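Local coordinates for probable exosome complex exonuclease 2 (Pyrococcus abyssi, PDB 2PO1), which probably serves as a non-catalytic subunit of the RNA-degrading exosome, contributing to the structure of the active site of its partner Rrp41, at residues L57-V62 with D147-L152; T85-V90 with V143-H148. All blocks are in the same frame, centred on the assembly; numbering follows the deposited sequence.

Contact 1: L57-V62 with D147-L152; sequences LGSTQV and DHDGNL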
loop_
_atom_site.group_PDB
_atom_site.type_symbol
_atom_site.label_atom_id
_atom_site.label_comp_id
_atom_site.label_asym_id
_atom_site.label_seq_id
_atom_site.Cartn_x
_atom_site.Cartn_y
_atom_site.Cartn_z
ATOM N N LEU C 57 -6.215 -28.157 -16.796
ATOM C CA LEU C 57 -7.578 -28.497 -17.176
ATOM C C LEU C 57 -7.698 -27.932 -18.586
ATOM O O LEU C 57 -7.811 -26.724 -18.749
ATOM C CB LEU C 57 -8.569 -27.794 -16.255
ATOM C CG LEU C 57 -9.179 -28.606 -15.141
ATOM C CD1 LEU C 57 -8.203 -29.578 -14.379
ATOM C CD2 LEU C 57 -10.018 -27.760 -14.194
ATOM N N GLY C 58 -7.541 -28.800 -19.591
ATOM C CA GLY C 58 -7.392 -28.362 -20.966
ATOM C C GLY C 58 -6.203 -27.433 -20.889
ATOM O O GLY C 58 -5.144 -27.834 -20.388
ATOM N N SER C 59 -6.429 -26.186 -21.295
ATOM C CA SER C 59 -5.362 -25.239 -21.454
ATOM C C SER C 59 -5.206 -24.384 -20.218
ATOM O O SER C 59 -4.294 -23.599 -20.153
ATOM C CB SER C 59 -5.646 -24.340 -22.651
ATOM O OG SER C 59 -5.377 -25.016 -23.869
ATOM N N THR C 60 -6.124 -24.486 -19.261
ATOM C CA THR C 60 -5.933 -23.822 -17.989
ATOM C C THR C 60 -4.768 -24.513 -17.289
ATOM O O THR C 60 -4.741 -25.731 -17.150
ATOM C CB THR C 60 -7.193 -23.938 -17.083
ATOM O OG1 THR C 60 -8.179 -23.010 -17.532
ATOM C CG2 THR C 60 -6.852 -23.627 -15.648
ATOM N N GLN C 61 -3.783 -23.744 -16.823
ATOM C CA GLN C 61 -2.655 -24.373 -16.125
ATOM C C GLN C 61 -2.439 -23.657 -14.864
ATOM O O GLN C 61 -2.357 -22.438 -14.863
ATOM C CB GLN C 61 -1.392 -24.177 -16.921
ATOM C CG GLN C 61 -1.577 -24.627 -18.306
ATOM C CD GLN C 61 -0.286 -25.077 -18.884
ATOM O OE1 GLN C 61 0.522 -25.671 -18.187
ATOM N NE2 GLN C 61 -0.073 -24.794 -20.147
ATOM N N VAL C 62 -2.289 -24.393 -13.766
ATOM C CA VAL C 62 -1.951 -23.715 -12.557
ATOM C C VAL C 62 -0.865 -24.496 -11.830
ATOM O O VAL C 62 -0.846 -25.719 -11.871
ATOM C CB VAL C 62 -3.176 -23.483 -11.668
ATOM C CG1 VAL C 62 -4.470 -23.449 -12.447
ATOM C CG2 VAL C 62 -3.193 -24.398 -10.585
ATOM N N ASP C 147 -2.004 -19.984 -16.733
ATOM C CA ASP C 147 -2.726 -19.790 -18.001
ATOM C C ASP C 147 -4.158 -19.974 -17.629
ATOM O O ASP C 147 -4.508 -21.012 -17.141
ATOM C CB ASP C 147 -2.354 -20.886 -19.002
ATOM C CG ASP C 147 -2.266 -20.389 -20.431
ATOM O OD1 ASP C 147 -1.842 -21.204 -21.274
ATOM O OD2 ASP C 147 -2.581 -19.213 -20.741
ATOM N N HIS C 148 -4.967 -18.953 -17.845
ATOM C CA HIS C 148 -6.351 -18.961 -17.434
ATOM C C HIS C 148 -7.176 -19.269 -18.674
ATOM O O HIS C 148 -7.323 -18.434 -19.594
ATOM C CB HIS C 148 -6.690 -17.588 -16.853
ATOM C CG HIS C 148 -8.147 -17.397 -16.605
ATOM N ND1 HIS C 148 -9.036 -18.449 -16.556
ATOM C CD2 HIS C 148 -8.872 -16.272 -16.388
ATOM C CE1 HIS C 148 -10.243 -17.975 -16.320
ATOM N NE2 HIS C 148 -10.169 -16.659 -16.211
ATOM N N ASP C 149 -7.677 -20.507 -18.755
ATOM C CA ASP C 149 -8.571 -20.828 -19.834
ATOM C C ASP C 149 -9.825 -21.400 -19.236
ATOM O O ASP C 149 -10.410 -22.316 -19.804
ATOM C CB ASP C 149 -7.995 -21.849 -20.787
ATOM C CG ASP C 149 -8.680 -21.793 -22.155
ATOM O OD1 ASP C 149 -8.737 -22.818 -22.871
ATOM O OD2 ASP C 149 -9.140 -20.675 -22.530
ATOM N N GLY C 150 -10.148 -20.938 -18.055
ATOM C CA GLY C 150 -11.420 -21.260 -17.444
ATOM C C GLY C 150 -11.263 -22.258 -16.341
ATOM O O GLY C 150 -10.345 -23.093 -16.339
ATOM N N ASN C 151 -12.231 -22.249 -15.422
ATOM C CA ASN C 151 -12.190 -23.129 -14.279
ATOM C C ASN C 151 -10.925 -23.094 -13.423
ATOM O O ASN C 151 -10.379 -24.115 -13.081
ATOM C CB ASN C 151 -12.670 -24.566 -14.651
ATOM C CG ASN C 151 -13.151 -25.316 -13.452
ATOM O OD1 ASN C 151 -13.366 -24.709 -12.402
ATOM N ND2 ASN C 151 -13.390 -26.643 -13.597
ATOM N N LEU C 152 -10.472 -21.882 -13.015
ATOM C CA LEU C 152 -9.395 -21.786 -12.105
ATOM C C LEU C 152 -9.711 -22.490 -10.794
ATOM O O LEU C 152 -8.858 -23.102 -10.201
ATOM C CB LEU C 152 -9.090 -20.289 -11.836
ATOM C CG LEU C 152 -8.676 -19.468 -13.050
ATOM C CD1 LEU C 152 -8.415 -18.019 -12.648
ATOM C CD2 LEU C 152 -7.447 -20.147 -13.685
HETATM O O HOH W 1 -8.924 -25.160 -22.167
#

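Contact 2: T85-V90 with V143-H148; sequences TNVELV and VHVLDH. With nucleotides of chain A.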
loop_
_atom_site.group_PDB
_atom_site.type_symbol
_atom_site.label_atom_id
_atom_site.label_comp_id
_atom_site.label_asym_id
_atom_site.label_seq_id
_atom_site.Cartn_x
_atom_site.Cartn_y
_atom_site.Cartn_z
ATOM N N THR C 85 -3.271 -19.936 2.236
ATOM C CA THR C 85 -3.471 -20.133 0.822
ATOM C C THR C 85 -3.489 -18.821 0.143
ATOM O O THR C 85 -4.182 -17.874 0.590
ATOM C CB THR C 85 -4.816 -20.872 0.632
ATOM O OG1 THR C 85 -4.797 -22.012 1.481
ATOM C CG2 THR C 85 -5.020 -21.321 -0.794
ATOM N N ASN C 86 -2.627 -18.700 -0.865
ATOM C CA ASN C 86 -2.569 -17.505 -1.672
ATOM C C ASN C 86 -2.633 -17.882 -3.094
ATOM O O ASN C 86 -1.973 -18.841 -3.528
ATOM C CB ASN C 86 -1.296 -16.665 -1.431
ATOM C CG ASN C 86 -1.354 -15.337 -2.129
ATOM O OD1 ASN C 86 -0.564 -15.054 -3.063
ATOM N ND2 ASN C 86 -2.236 -14.466 -1.658
ATOM N N VAL C 87 -3.437 -17.124 -3.863
ATOM C CA VAL C 87 -3.523 -17.346 -5.320
ATOM C C VAL C 87 -3.008 -16.066 -5.960
ATOM O O VAL C 87 -3.504 -14.978 -5.667
ATOM C CB VAL C 87 -4.957 -17.525 -5.695
ATOM C CG1 VAL C 87 -5.129 -17.423 -7.212
ATOM C CG2 VAL C 87 -5.459 -18.897 -5.167
ATOM N N GLU C 88 -1.992 -16.221 -6.790
ATOM C CA GLU C 88 -1.514 -15.222 -7.678
ATOM C C GLU C 88 -2.061 -15.474 -9.080
ATOM O O GLU C 88 -1.826 -16.522 -9.732
ATOM C CB GLU C 88 -0.005 -15.241 -7.694
ATOM C CG GLU C 88 0.624 -14.929 -6.329
ATOM C CD GLU C 88 0.367 -13.491 -5.906
ATOM O OE1 GLU C 88 -0.217 -13.246 -4.833
ATOM O OE2 GLU C 88 0.689 -12.607 -6.690
ATOM N N LEU C 89 -2.867 -14.519 -9.500
ATOM C CA LEU C 89 -3.423 -14.465 -10.873
ATOM C C LEU C 89 -2.382 -13.649 -11.620
ATOM O O LEU C 89 -2.519 -12.446 -11.770
ATOM C CB LEU C 89 -4.769 -13.745 -10.812
ATOM C CG LEU C 89 -5.985 -14.676 -10.736
ATOM C CD1 LEU C 89 -5.803 -16.123 -10.293
ATOM C CD2 LEU C 89 -7.240 -14.055 -10.144
ATOM N N VAL C 90 -1.327 -14.323 -12.092
ATOM C CA VAL C 90 -0.192 -13.593 -12.577
ATOM C C VAL C 90 -0.574 -13.060 -13.942
ATOM O O VAL C 90 -1.348 -13.717 -14.668
ATOM C CB VAL C 90 1.165 -14.403 -12.509
ATOM C CG1 VAL C 90 1.263 -15.219 -11.147
ATOM C CG2 VAL C 90 1.279 -15.363 -13.601
ATOM N N VAL C 143 -0.302 -20.496 -4.933
ATOM C CA VAL C 143 -0.956 -20.924 -6.174
ATOM C C VAL C 143 -0.566 -19.867 -7.167
ATOM O O VAL C 143 -0.866 -18.661 -6.952
ATOM C CB VAL C 143 -2.471 -20.890 -6.132
ATOM C CG1 VAL C 143 -3.015 -21.271 -7.545
ATOM C CG2 VAL C 143 -3.044 -21.791 -4.986
ATOM N N HIS C 144 0.151 -20.315 -8.199
ATOM C CA HIS C 144 0.568 -19.503 -9.281
ATOM C C HIS C 144 -0.236 -19.908 -10.520
ATOM O O HIS C 144 0.042 -20.964 -11.170
ATOM C CB HIS C 144 2.059 -19.748 -9.523
ATOM C CG HIS C 144 2.850 -18.500 -9.662
ATOM N ND1 HIS C 144 2.905 -17.554 -8.668
ATOM C CD2 HIS C 144 3.697 -18.077 -10.634
ATOM C CE1 HIS C 144 3.680 -16.559 -9.057
ATOM N NE2 HIS C 144 4.213 -16.881 -10.220
ATOM N N VAL C 145 -1.242 -19.105 -10.866
ATOM C CA VAL C 145 -2.087 -19.483 -12.039
ATOM C C VAL C 145 -1.231 -19.080 -13.248
ATOM O O VAL C 145 -0.793 -17.941 -13.295
ATOM C CB VAL C 145 -3.467 -18.816 -12.009
ATOM C CG1 VAL C 145 -4.166 -18.928 -13.387
ATOM C CG2 VAL C 145 -4.312 -19.449 -10.919
ATOM N N LEU C 146 -0.915 -20.035 -14.138
ATOM C CA LEU C 146 -0.019 -19.778 -15.273
ATOM C C LEU C 146 -0.752 -19.539 -16.595
ATOM O O LEU C 146 -0.188 -18.942 -17.470
ATOM C CB LEU C 146 0.961 -20.921 -15.502
ATOM C CG LEU C 146 1.847 -21.323 -14.340
ATOM C CD1 LEU C 146 2.605 -22.539 -14.755
ATOM C CD2 LEU C 146 2.771 -20.133 -13.927
ATOM N N ASP C 147 -2.004 -19.984 -16.733
ATOM C CA ASP C 147 -2.726 -19.790 -18.001
ATOM C C ASP C 147 -4.158 -19.974 -17.629
ATOM O O ASP C 147 -4.508 -21.012 -17.141
ATOM C CB ASP C 147 -2.354 -20.886 -19.002
ATOM C CG ASP C 147 -2.266 -20.389 -20.431
ATOM O OD1 ASP C 147 -1.842 -21.204 -21.274
ATOM O OD2 ASP C 147 -2.581 -19.213 -20.741
ATOM N N HIS C 148 -4.967 -18.953 -17.845
ATOM C CA HIS C 148 -6.351 -18.961 -17.434
ATOM C C HIS C 148 -7.176 -19.269 -18.674
ATOM O O HIS C 148 -7.323 -18.434 -19.594
ATOM C CB HIS C 148 -6.690 -17.588 -16.853
ATOM C CG HIS C 148 -8.147 -17.397 -16.605
ATOM N ND1 HIS C 148 -9.036 -18.449 -16.556
ATOM C CD2 HIS C 148 -8.872 -16.272 -16.388
ATOM C CE1 HIS C 148 -10.243 -17.975 -16.320
ATOM N NE2 HIS C 148 -10.169 -16.659 -16.211
ATOM P P A A 4 2.391 -2.175 -6.020
ATOM O OP1 A A 4 2.933 -1.088 -6.872
ATOM O OP2 A A 4 0.954 -2.150 -5.619
ATOM O "O5'" A A 4 3.270 -2.161 -4.663
ATOM C "C5'" A A 4 3.509 -3.323 -3.841
ATOM C "C4'" A A 4 2.426 -3.555 -2.789
ATOM O "O4'" A A 4 1.165 -3.992 -3.394
ATOM C "C3'" A A 4 2.802 -4.588 -1.724
ATOM O "O3'" A A 4 2.930 -3.955 -0.441
ATOM C "C2'" A A 4 1.652 -5.611 -1.745
ATOM O "O2'" A A 4 0.807 -5.465 -0.611
ATOM C "C1'" A A 4 0.902 -5.355 -3.071
ATOM N N9 A A 4 1.284 -6.236 -4.218
ATOM C C8 A A 4 1.988 -5.859 -5.421
ATOM N N7 A A 4 2.228 -6.821 -6.289
ATOM C C5 A A 4 1.628 -7.935 -5.612
ATOM C C6 A A 4 1.516 -9.291 -5.993
ATOM N N6 A A 4 2.035 -9.705 -7.190
ATOM N N1 A A 4 0.835 -10.160 -5.094
ATOM C C2 A A 4 0.330 -9.717 -3.900
ATOM N N3 A A 4 0.382 -8.470 -3.426
ATOM C C4 A A 4 1.044 -7.612 -4.339
#

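Contact 1: L57-V62 with D147-L152
The side-chain amide of Gln61 and the carboxylate of Asp147 run side by side with their planes 46° apart, so that they share a direction without stacking; what touches is aliphatic, Gln61 CG to Asp147 CB at 3.9 Å. A methyl, Leu57 CD2, comes up to the amide nitrogen Asn151 ND2 at 3.6 Å. Further along 147-152, Leu152 CD1 sits over the centre of one face of the His148 ring, 3.9 Å above its plane.

The backbones beneath are joined by two bonds. Gln61 N donates to Asp147 O at 2.8 Å (160° at the hydrogen), and Asp147 N returns a more bent bond to Gln61 O at 3.1 Å, which defines an antiparallel hydrogen-bonded pair. Just before it, the type II' turn from Leu57 to Thr60 reverses the chain into strand 60-71, with Gly58 at positive phi. Asp149 holds CG anti to its N (chi1 -159°), which brings OD1 beside Ser59 CB; one water accepts from Ser59 N at 2.8 Å and donates to Asp149 OD1 at 2.5 Å. The bonds modelled at Thr60 OG1 are doubtful, because that atom clashes.

Asn151 N-caps helix 152-166, and its ND2 reaches Asp211. Outside the two segments, a basic side chain of another protein chain pairs with Asp149 OD1 in a salt bridge, and that chain also hydrogen-bonds Asp147: both carboxylates are thus engaged at a subunit interface, where the basic partner would probably offset the charge of Asp149.

Contact 2: T85-V90 with V143-H148
His144 has a first torsion of -132°, well off a staggered value, and this turns its ring back toward 85-90, where Val90 holds CG1 anti to its own carbonyl carbon. The result is a CH-pi contact: Val90 CG1 lies 3.5 Å from the centroid of the His144 ring, only 13° off the normal and therefore over the face. Glu88, bent at chi2 (-67°), touches the same ring obliquely through CB, while its carboxylate leads away to the RNA. There A4 of chain A donates N6 to Glu88 OE2 at 3.2 Å, and its N1 stands 2.9 Å from that same OE2. An alanine here would keep the CB that lies against the His144 ring, but the adenine amino group would probably be left without this carboxylate acceptor.

Three backbone bonds fix the parallel register: Val143 N to Asn86 O at 2.7 Å, Glu88 N to Val143 O at 2.7 Å, and Val145 N to Glu88 O at 2.9 Å. Between these strands the chain passes through helix 104-118, a beta-alpha-beta crossover within the S5-like core of the RNase PH family. On the sheet face turned to that helix and to helix 152-166, Val87 CG2 meets Val143 CB at 3.7 Å and Leu89 CD1 meets Val145 CG2 at 3.7 Å, each pair alongside and pointing the same way. Val145 O is buried under Val90 CG2 with no polar partner in the model. His144 NE2 bonds to an acidic side chain of another protein chain.

In the fold
Both contacts are largely buried and belong to one mixed sheet, sharing strand 135-147, which lies between 60-71 and 82-89: contact 2 pairs it in parallel with 82-89, contact 1 pairs its end antiparallel with 60-71. They meet where Gln61 faces both Leu146 and Asp147, a classic beta bulge at the end of the strand. Leu152, from contact 1, carries the apolar packing into contact 2 by touching Val145 and Leu89. Their chemistry diverges with place. Contact 1, at a hairpin turn and a helix start, is a loop junction rich in polar groups and one water; contact 2 lies within regular sheet, apolar toward the helices, with Glu88 and His144 turned to RNA and a neighbouring protein chain.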